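Local coordinates for 450aa long hypothetical fmu protein (Pyrococcus horikoshii, PDB 2YXL) that probably methylates cytosine at carbon 5 in RNA, as a member of the RsmB/NOP family that uses S-adenosyl-L-methionine as methyl donor, at residues T54-D59 / A93-L98; E73-T78 / W131-K136. One frame throughout, in Å; residues are numbered along the deposited sequence.

Interaction 1 of 2, residues T54-D59 / A93-L98; sequences TMIFYD and AVDIAL
Asp59 and Asp95 each turn CG anti to the backbone N, with chi1 at -162° and -170°, the torsion that swings each carboxylate toward the other helix. Their CA atoms are 7.6 Å apart, and Asp59 OD2 lies 2.7 Å from Asp95 OD2, the carboxylate planes being inclined by 52°. Both acids are buried, and basic groups that may ease the like charges stand close by: Lys63 forms a salt bridge with Asp59 OD1, while His100 NE2 and Asp95 OD1 form a weak hydrogen bond. Ile56 flanks the pair, its CG2 methyl 3.8 Å from Asp95 OD1. Farther along, the end of the Ile56 branch, CD1, lies 4.3 Å from Ile96 CG1 in a loose apolar contact. With a leucine at Asp95, His100 would probably lose its weak bond to this carboxylate and Asp59 would be left facing a bulky apolar group. The segments cross steeply, with axes 10.4 Å apart at their closest. Asp95 also packs on Ile60 and Ile67 of helix 47-75, so helix 84-99 lies against that long helix on one side, while Ala93, Val94 and Ala97 touch helix 124-138.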
ATOM      1  N   THR A  54       8.750 -14.318  -3.804  1.00 36.54           N
ATOM      2  CA  THR A  54       7.681 -13.356  -3.517  1.00 36.34           C
ATOM      3  C   THR A  54       6.929 -13.753  -2.246  1.00 36.23           C
ATOM      4  O   THR A  54       6.641 -12.908  -1.396  1.00 36.18           O
ATOM      5  CB  THR A  54       6.701 -13.221  -4.711  1.00 36.32           C
ATOM      6  OG1 THR A  54       7.400 -12.681  -5.838  1.00 36.45           O
ATOM      7  CG2 THR A  54       5.525 -12.306  -4.378  1.00 36.07           C
ATOM      8  N   MET A  55       6.624 -15.043  -2.126  1.00 36.09           N
ATOM      9  CA  MET A  55       5.985 -15.590  -0.933  1.00 35.96           C
ATOM     10  C   MET A  55       6.836 -15.331   0.318  1.00 35.54           C
ATOM     11  O   MET A  55       6.313 -14.902   1.347  1.00 35.57           O
ATOM     12  CB  MET A  55       5.701 -17.088  -1.129  1.00 36.17           C
ATOM     13  CG  MET A  55       5.054 -17.798   0.060  1.00 37.08           C
ATOM     14  SD  MET A  55       6.246 -18.308   1.323  1.00 39.85           S
ATOM     15  CE  MET A  55       7.064 -19.690   0.513  1.00 39.15           C
ATOM     16  N   ILE A  56       8.141 -15.583   0.217  1.00 35.04           N
ATOM     17  CA  ILE A  56       9.073 -15.338   1.323  1.00 34.58           C
ATOM     18  C   ILE A  56       9.146 -13.843   1.660  1.00 34.55           C
ATOM     19  O   ILE A  56       9.120 -13.461   2.834  1.00 34.35           O
ATOM     20  CB  ILE A  56      10.485 -15.922   1.029  1.00 34.60           C
ATOM     21  CG1 ILE A  56      10.425 -17.457   0.967  1.00 34.38           C
ATOM     22  CG2 ILE A  56      11.509 -15.463   2.080  1.00 34.21           C
ATOM     23  CD1 ILE A  56      11.711 -18.124   0.503  1.00 34.20           C
ATOM     24  N   PHE A  57       9.214 -13.014   0.619  1.00 34.45           N
ATOM     25  CA  PHE A  57       9.226 -11.558   0.753  1.00 34.43           C
ATOM     26  C   PHE A  57       8.088 -11.063   1.646  1.00 34.43           C
ATOM     27  O   PHE A  57       8.329 -10.366   2.635  1.00 34.63           O
ATOM     28  CB  PHE A  57       9.163 -10.901  -0.633  1.00 34.47           C
ATOM     29  CG  PHE A  57       9.179  -9.398  -0.603  1.00 34.77           C
ATOM     30  CD1 PHE A  57       7.988  -8.674  -0.652  1.00 34.97           C
ATOM     31  CD2 PHE A  57      10.386  -8.702  -0.543  1.00 34.80           C
ATOM     32  CE1 PHE A  57       7.996  -7.278  -0.629  1.00 35.08           C
ATOM     33  CE2 PHE A  57      10.406  -7.307  -0.521  1.00 34.96           C
ATOM     34  CZ  PHE A  57       9.206  -6.594  -0.566  1.00 35.15           C
ATOM     35  N   TYR A  58       6.858 -11.438   1.306  1.00 34.28           N
ATOM     36  CA  TYR A  58       5.688 -11.024   2.082  1.00 34.32           C
ATOM     37  C   TYR A  58       5.586 -11.693   3.451  1.00 34.14           C
ATOM     38  O   TYR A  58       5.010 -11.124   4.375  1.00 34.29           O
ATOM     39  CB  TYR A  58       4.392 -11.225   1.286  1.00 34.51           C
ATOM     40  CG  TYR A  58       4.215 -10.232   0.160  1.00 34.61           C
ATOM     41  CD1 TYR A  58       4.138 -10.660  -1.164  1.00 34.33           C
ATOM     42  CD2 TYR A  58       4.139  -8.858   0.418  1.00 34.58           C
ATOM     43  CE1 TYR A  58       3.978  -9.752  -2.204  1.00 34.79           C
ATOM     44  CE2 TYR A  58       3.983  -7.939  -0.615  1.00 34.84           C
ATOM     45  CZ  TYR A  58       3.902  -8.394  -1.923  1.00 35.20           C
ATOM     46  OH  TYR A  58       3.745  -7.496  -2.953  1.00 35.46           O
ATOM     47  N   ASP A  59       6.137 -12.896   3.580  1.00 33.88           N
ATOM     48  CA  ASP A  59       6.193 -13.572   4.871  1.00 33.71           C
ATOM     49  C   ASP A  59       7.091 -12.798   5.842  1.00 33.73           C
ATOM     50  O   ASP A  59       6.760 -12.662   7.023  1.00 33.83           O
ATOM     51  CB  ASP A  59       6.692 -15.010   4.701  1.00 33.78           C
ATOM     52  CG  ASP A  59       6.374 -15.887   5.897  1.00 33.69           C
ATOM     53  OD1 ASP A  59       5.191 -15.985   6.276  1.00 34.11           O
ATOM     54  OD2 ASP A  59       7.307 -16.500   6.450  1.00 34.22           O
ATOM     55  N   ALA A  93      17.296 -15.083   6.825  1.00 31.60           N
ATOM     56  CA  ALA A  93      17.754 -16.348   7.404  1.00 31.75           C
ATOM     57  C   ALA A  93      16.830 -16.867   8.506  1.00 31.91           C
ATOM     58  O   ALA A  93      16.523 -18.058   8.548  1.00 31.94           O
ATOM     59  CB  ALA A  93      19.188 -16.223   7.915  1.00 31.62           C
ATOM     60  N   VAL A  94      16.391 -15.972   9.389  1.00 32.18           N
ATOM     61  CA  VAL A  94      15.488 -16.334  10.485  1.00 32.44           C
ATOM     62  C   VAL A  94      14.137 -16.814   9.948  1.00 32.61           C
ATOM     63  O   VAL A  94      13.593 -17.810  10.426  1.00 32.69           O
ATOM     64  CB  VAL A  94      15.312 -15.168  11.502  1.00 32.51           C
ATOM     65  CG1 VAL A  94      14.138 -15.424  12.451  1.00 32.56           C
ATOM     66  CG2 VAL A  94      16.604 -14.951  12.293  1.00 32.42           C
ATOM     67  N   ASP A  95      13.618 -16.117   8.941  1.00 32.75           N
ATOM     68  CA  ASP A  95      12.352 -16.493   8.316  1.00 33.05           C
ATOM     69  C   ASP A  95      12.431 -17.848   7.612  1.00 33.14           C
ATOM     70  O   ASP A  95      11.510 -18.667   7.710  1.00 33.23           O
ATOM     71  CB  ASP A  95      11.911 -15.421   7.322  1.00 33.12           C
ATOM     72  CG  ASP A  95      10.506 -15.639   6.821  1.00 33.69           C
ATOM     73  OD1 ASP A  95      10.341 -15.931   5.618  1.00 34.85           O
ATOM     74  OD2 ASP A  95       9.564 -15.529   7.633  1.00 34.45           O
ATOM     75  N   ILE A  96      13.534 -18.077   6.902  1.00 33.18           N
ATOM     76  CA  ILE A  96      13.736 -19.328   6.180  1.00 33.02           C
ATOM     77  C   ILE A  96      13.906 -20.497   7.156  1.00 33.27           C
ATOM     78  O   ILE A  96      13.311 -21.560   6.963  1.00 33.30           O
ATOM     79  CB  ILE A  96      14.891 -19.218   5.147  1.00 32.90           C
ATOM     80  CG1 ILE A  96      14.397 -18.472   3.903  1.00 32.57           C
ATOM     81  CG2 ILE A  96      15.410 -20.590   4.754  1.00 32.86           C
ATOM     82  CD1 ILE A  96      15.481 -18.077   2.918  1.00 32.72           C
ATOM     83  N   ALA A  97      14.689 -20.279   8.212  1.00 33.45           N
ATOM     84  CA  ALA A  97      14.951 -21.313   9.217  1.00 33.67           C
ATOM     85  C   ALA A  97      13.719 -21.678  10.048  1.00 33.83           C
ATOM     86  O   ALA A  97      13.500 -22.850  10.348  1.00 33.96           O
ATOM     87  CB  ALA A  97      16.101 -20.901  10.127  1.00 33.50           C
ATOM     88  N   LEU A  98      12.921 -20.679  10.415  1.00 34.12           N
ATOM     89  CA  LEU A  98      11.763 -20.909  11.279  1.00 34.36           C
ATOM     90  C   LEU A  98      10.531 -21.420  10.545  1.00 34.35           C
ATOM     91  O   LEU A  98       9.759 -22.197  11.106  1.00 34.25           O
ATOM     92  CB  LEU A  98      11.389 -19.641  12.057  1.00 34.48           C
ATOM     93  CG  LEU A  98      12.311 -19.092  13.151  1.00 35.11           C
ATOM     94  CD1 LEU A  98      11.597 -17.961  13.887  1.00 35.35           C
ATOM     95  CD2 LEU A  98      12.761 -20.171  14.131  1.00 35.52           C
TER

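Interaction 2 of 2, residues E73-T78 / W131-K136; sequences EIVGVT and WDLLDK
Val75 and Leu133 meet through the methyl groups of their branched side chains, and the flat groups of these segments lie elsewhere. The indole of Trp131 has the carboxylate oxygen Asp132 OD1 at its edge, in the ring plane. It also makes a cation-pi contact with Arg111 and an edge-to-face contact with Trp112, both on helix 104-121, which ties the middle of helix 124-138 to helix 104-121. Across the interface the closest approach is Val75 CG2 to Leu133 CD1, at 3.7 Å, with Leu133 CD2 next at 4.1 Å. One methyl of the valine thus touches both ends of the leucine fork, and the two side chains cross at about a right angle. Val75 holds CG1 anti to its backbone N (chi1 162°), which leaves CG2 beside that N as the branch that reaches the leucine.

The example illustrates how a long helix can end against a neighbour in an all-helical domain, here the N-terminal bundle, probably akin to the NusB-like N-terminal domain of bacterial RsmB. Helix 47-75 stops at Val75, and Gly76 follows with a positive phi of 113°, where a beta carbon would press on the carbonyl O of Val75. Ile74 and Val75, in the last turn before it, carry the contact.

Ile74 meets Lys136 and, more loosely, Leu133. Its CG2 methyl lies 3.8 Å from Lys136 CB, the two side chains sliding past each other in opposite directions, and the same methyl is 4.5 Å from Leu133 CD2. Only the root of the lysine takes part; its chain bends at chi2, chi3 and chi4, and the exposed ammonium end leads away. Beneath this partly solvent-exposed seam, Leu133 also touches Leu90 of helix 84-99, and Ile74 reaches Ile137.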
ATOM      1  N   GLU A  73      17.033 -11.872  20.526  1.00 35.70           N
ATOM      2  CA  GLU A  73      17.325 -12.973  21.443  1.00 36.05           C
ATOM      3  C   GLU A  73      18.648 -13.647  21.096  1.00 35.95           C
ATOM      4  O   GLU A  73      19.440 -13.967  21.984  1.00 35.99           O
ATOM      5  CB  GLU A  73      16.199 -14.016  21.426  1.00 36.01           C
ATOM      6  CG  GLU A  73      14.891 -13.553  22.048  1.00 36.45           C
ATOM      7  CD  GLU A  73      13.816 -14.636  22.051  1.00 36.93           C
ATOM      8  OE1 GLU A  73      14.150 -15.825  22.268  1.00 38.17           O
ATOM      9  OE2 GLU A  73      12.628 -14.294  21.849  1.00 38.00           O
ATOM     10  N   ILE A  74      18.879 -13.851  19.803  1.00 35.98           N
ATOM     11  CA  ILE A  74      20.076 -14.541  19.322  1.00 35.83           C
ATOM     12  C   ILE A  74      21.299 -13.631  19.386  1.00 35.83           C
ATOM     13  O   ILE A  74      22.332 -14.007  19.937  1.00 35.91           O
ATOM     14  CB  ILE A  74      19.874 -15.083  17.880  1.00 35.86           C
ATOM     15  CG1 ILE A  74      18.792 -16.170  17.865  1.00 35.81           C
ATOM     16  CG2 ILE A  74      21.191 -15.607  17.298  1.00 35.36           C
ATOM     17  CD1 ILE A  74      18.229 -16.475  16.487  1.00 35.83           C
ATOM     18  N   VAL A  75      21.159 -12.431  18.829  1.00 35.76           N
ATOM     19  CA  VAL A  75      22.266 -11.490  18.666  1.00 35.65           C
ATOM     20  C   VAL A  75      22.589 -10.712  19.947  1.00 35.38           C
ATOM     21  O   VAL A  75      23.753 -10.460  20.239  1.00 35.51           O
ATOM     22  CB  VAL A  75      21.982 -10.522  17.485  1.00 35.82           C
ATOM     23  CG1 VAL A  75      22.855  -9.279  17.548  1.00 36.33           C
ATOM     24  CG2 VAL A  75      22.163 -11.249  16.159  1.00 35.98           C
ATOM     25  N   GLY A  76      21.559 -10.333  20.701  1.00 35.16           N
ATOM     26  CA  GLY A  76      21.749  -9.579  21.941  1.00 34.70           C
ATOM     27  C   GLY A  76      21.222  -8.153  21.904  1.00 34.47           C
ATOM     28  O   GLY A  76      20.990  -7.549  22.952  1.00 34.54           O
ATOM     29  N   VAL A  77      21.041  -7.613  20.700  1.00 34.11           N
ATOM     30  CA  VAL A  77      20.527  -6.252  20.511  1.00 33.74           C
ATOM     31  C   VAL A  77      19.464  -6.211  19.418  1.00 33.43           C
ATOM     32  O   VAL A  77      19.371  -7.127  18.598  1.00 33.47           O
ATOM     33  CB  VAL A  77      21.654  -5.248  20.135  1.00 33.84           C
ATOM     34  CG1 VAL A  77      22.645  -5.070  21.287  1.00 33.97           C
ATOM     35  CG2 VAL A  77      22.372  -5.684  18.856  1.00 33.85           C
ATOM     36  N   THR A  78      18.670  -5.145  19.395  1.00 32.99           N
ATOM     37  CA  THR A  78      17.754  -4.916  18.282  1.00 32.61           C
ATOM     38  C   THR A  78      18.516  -4.897  16.947  1.00 32.51           C
ATOM     39  O   THR A  78      19.608  -4.330  16.863  1.00 32.54           O
ATOM     40  CB  THR A  78      16.913  -3.627  18.452  1.00 32.47           C
ATOM     41  OG1 THR A  78      16.154  -3.400  17.257  1.00 32.37           O
ATOM     42  CG2 THR A  78      17.796  -2.402  18.735  1.00 32.22           C
ATOM     43  N   TRP A 131      28.125 -15.054   9.064  1.00 34.57           N
ATOM     44  CA  TRP A 131      28.612 -16.425   9.002  1.00 34.73           C
ATOM     45  C   TRP A 131      28.701 -17.048  10.396  1.00 35.01           C
ATOM     46  O   TRP A 131      28.314 -18.203  10.591  1.00 35.03           O
ATOM     47  CB  TRP A 131      29.982 -16.436   8.317  1.00 34.62           C
ATOM     48  CG  TRP A 131      30.442 -17.779   7.842  1.00 34.33           C
ATOM     49  CD1 TRP A 131      30.224 -18.332   6.611  1.00 34.24           C
ATOM     50  CD2 TRP A 131      31.216 -18.731   8.579  1.00 33.91           C
ATOM     51  NE1 TRP A 131      30.809 -19.572   6.537  1.00 33.89           N
ATOM     52  CE2 TRP A 131      31.425 -19.845   7.729  1.00 34.10           C
ATOM     53  CE3 TRP A 131      31.750 -18.756   9.874  1.00 33.77           C
ATOM     54  CZ2 TRP A 131      32.148 -20.976   8.135  1.00 34.04           C
ATOM     55  CZ3 TRP A 131      32.474 -19.880  10.277  1.00 34.28           C
ATOM     56  CH2 TRP A 131      32.661 -20.976   9.407  1.00 34.26           C
ATOM     57  N   ASP A 132      29.191 -16.265  11.358  1.00 35.35           N
ATOM     58  CA  ASP A 132      29.311 -16.682  12.757  1.00 35.76           C
ATOM     59  C   ASP A 132      27.965 -16.894  13.460  1.00 36.15           C
ATOM     60  O   ASP A 132      27.899 -17.602  14.465  1.00 36.24           O
ATOM     61  CB  ASP A 132      30.142 -15.665  13.553  1.00 35.56           C
ATOM     62  CG  ASP A 132      31.628 -15.758  13.265  1.00 35.91           C
ATOM     63  OD1 ASP A 132      32.089 -16.802  12.749  1.00 36.32           O
ATOM     64  OD2 ASP A 132      32.351 -14.787  13.572  1.00 36.34           O
ATOM     65  N   LEU A 133      26.903 -16.280  12.941  1.00 36.53           N
ATOM     66  CA  LEU A 133      25.582 -16.371  13.567  1.00 37.24           C
ATOM     67  C   LEU A 133      24.683 -17.480  13.014  1.00 37.71           C
ATOM     68  O   LEU A 133      23.720 -17.886  13.673  1.00 37.68           O
ATOM     69  CB  LEU A 133      24.841 -15.035  13.463  1.00 37.11           C
ATOM     70  CG  LEU A 133      25.346 -13.867  14.305  1.00 37.24           C
ATOM     71  CD1 LEU A 133      24.680 -12.597  13.819  1.00 37.04           C
ATOM     72  CD2 LEU A 133      25.102 -14.090  15.796  1.00 36.73           C
ATOM     73  N   LEU A 134      24.993 -17.957  11.812  1.00 38.38           N
ATOM     74  CA  LEU A 134      24.118 -18.892  11.108  1.00 39.28           C
ATOM     75  C   LEU A 134      23.657 -20.112  11.916  1.00 39.70           C
ATOM     76  O   LEU A 134      22.465 -20.419  11.942  1.00 39.80           O
ATOM     77  CB  LEU A 134      24.724 -19.327   9.772  1.00 39.37           C
ATOM     78  CG  LEU A 134      24.182 -18.664   8.501  1.00 39.95           C
ATOM     79  CD1 LEU A 134      24.016 -19.744   7.446  1.00 40.66           C
ATOM     80  CD2 LEU A 134      22.838 -17.972   8.725  1.00 40.33           C
ATOM     81  N   ASP A 135      24.600 -20.787  12.572  1.00 40.17           N
ATOM     82  CA  ASP A 135      24.296 -21.970  13.379  1.00 40.84           C
ATOM     83  C   ASP A 135      23.340 -21.682  14.539  1.00 41.35           C
ATOM     84  O   ASP A 135      22.431 -22.472  14.802  1.00 41.53           O
ATOM     85  CB  ASP A 135      25.580 -22.639  13.887  1.00 40.79           C
ATOM     86  CG  ASP A 135      26.203 -23.581  12.860  1.00 40.88           C
ATOM     87  OD1 ASP A 135      27.341 -24.039  13.093  1.00 41.25           O
ATOM     88  OD2 ASP A 135      25.562 -23.867  11.824  1.00 40.63           O
ATOM     89  N   LYS A 136      23.544 -20.553  15.217  1.00 41.99           N
ATOM     90  CA  LYS A 136      22.658 -20.113  16.301  1.00 42.67           C
ATOM     91  C   LYS A 136      21.216 -19.959  15.813  1.00 42.96           C
ATOM     92  O   LYS A 136      20.273 -20.351  16.505  1.00 42.91           O
ATOM     93  CB  LYS A 136      23.150 -18.792  16.906  1.00 42.71           C
ATOM     94  CG  LYS A 136      24.362 -18.911  17.834  1.00 43.53           C
ATOM     95  CD  LYS A 136      23.953 -19.038  19.307  1.00 44.47           C
ATOM     96  CE  LYS A 136      23.962 -20.487  19.802  1.00 44.71           C
ATOM     97  NZ  LYS A 136      25.346 -21.001  20.034  1.00 44.69           N
TER

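Overall arrangement
After helices 12-24 and 32-41, the chain enters helix 47-75, which supplies the first segment of both contacts. Helix 84-99 then returns to residues 54-59 and closes interaction 1 over 33 intervening residues, most of them helical. Before that closure, residues 73-78 have already opened interaction 2, which closes only at helix 124-138 after 52 residues. The two loops therefore cross rather than nest. Their centres are about 17 Å apart, and they meet directly where Ala93 CB packs 4.1 Å from Leu134 CD2. Together they bind three helices of the N-terminal bundle, one contact buried and the other at the surface, both remote from the sinefungin pocket.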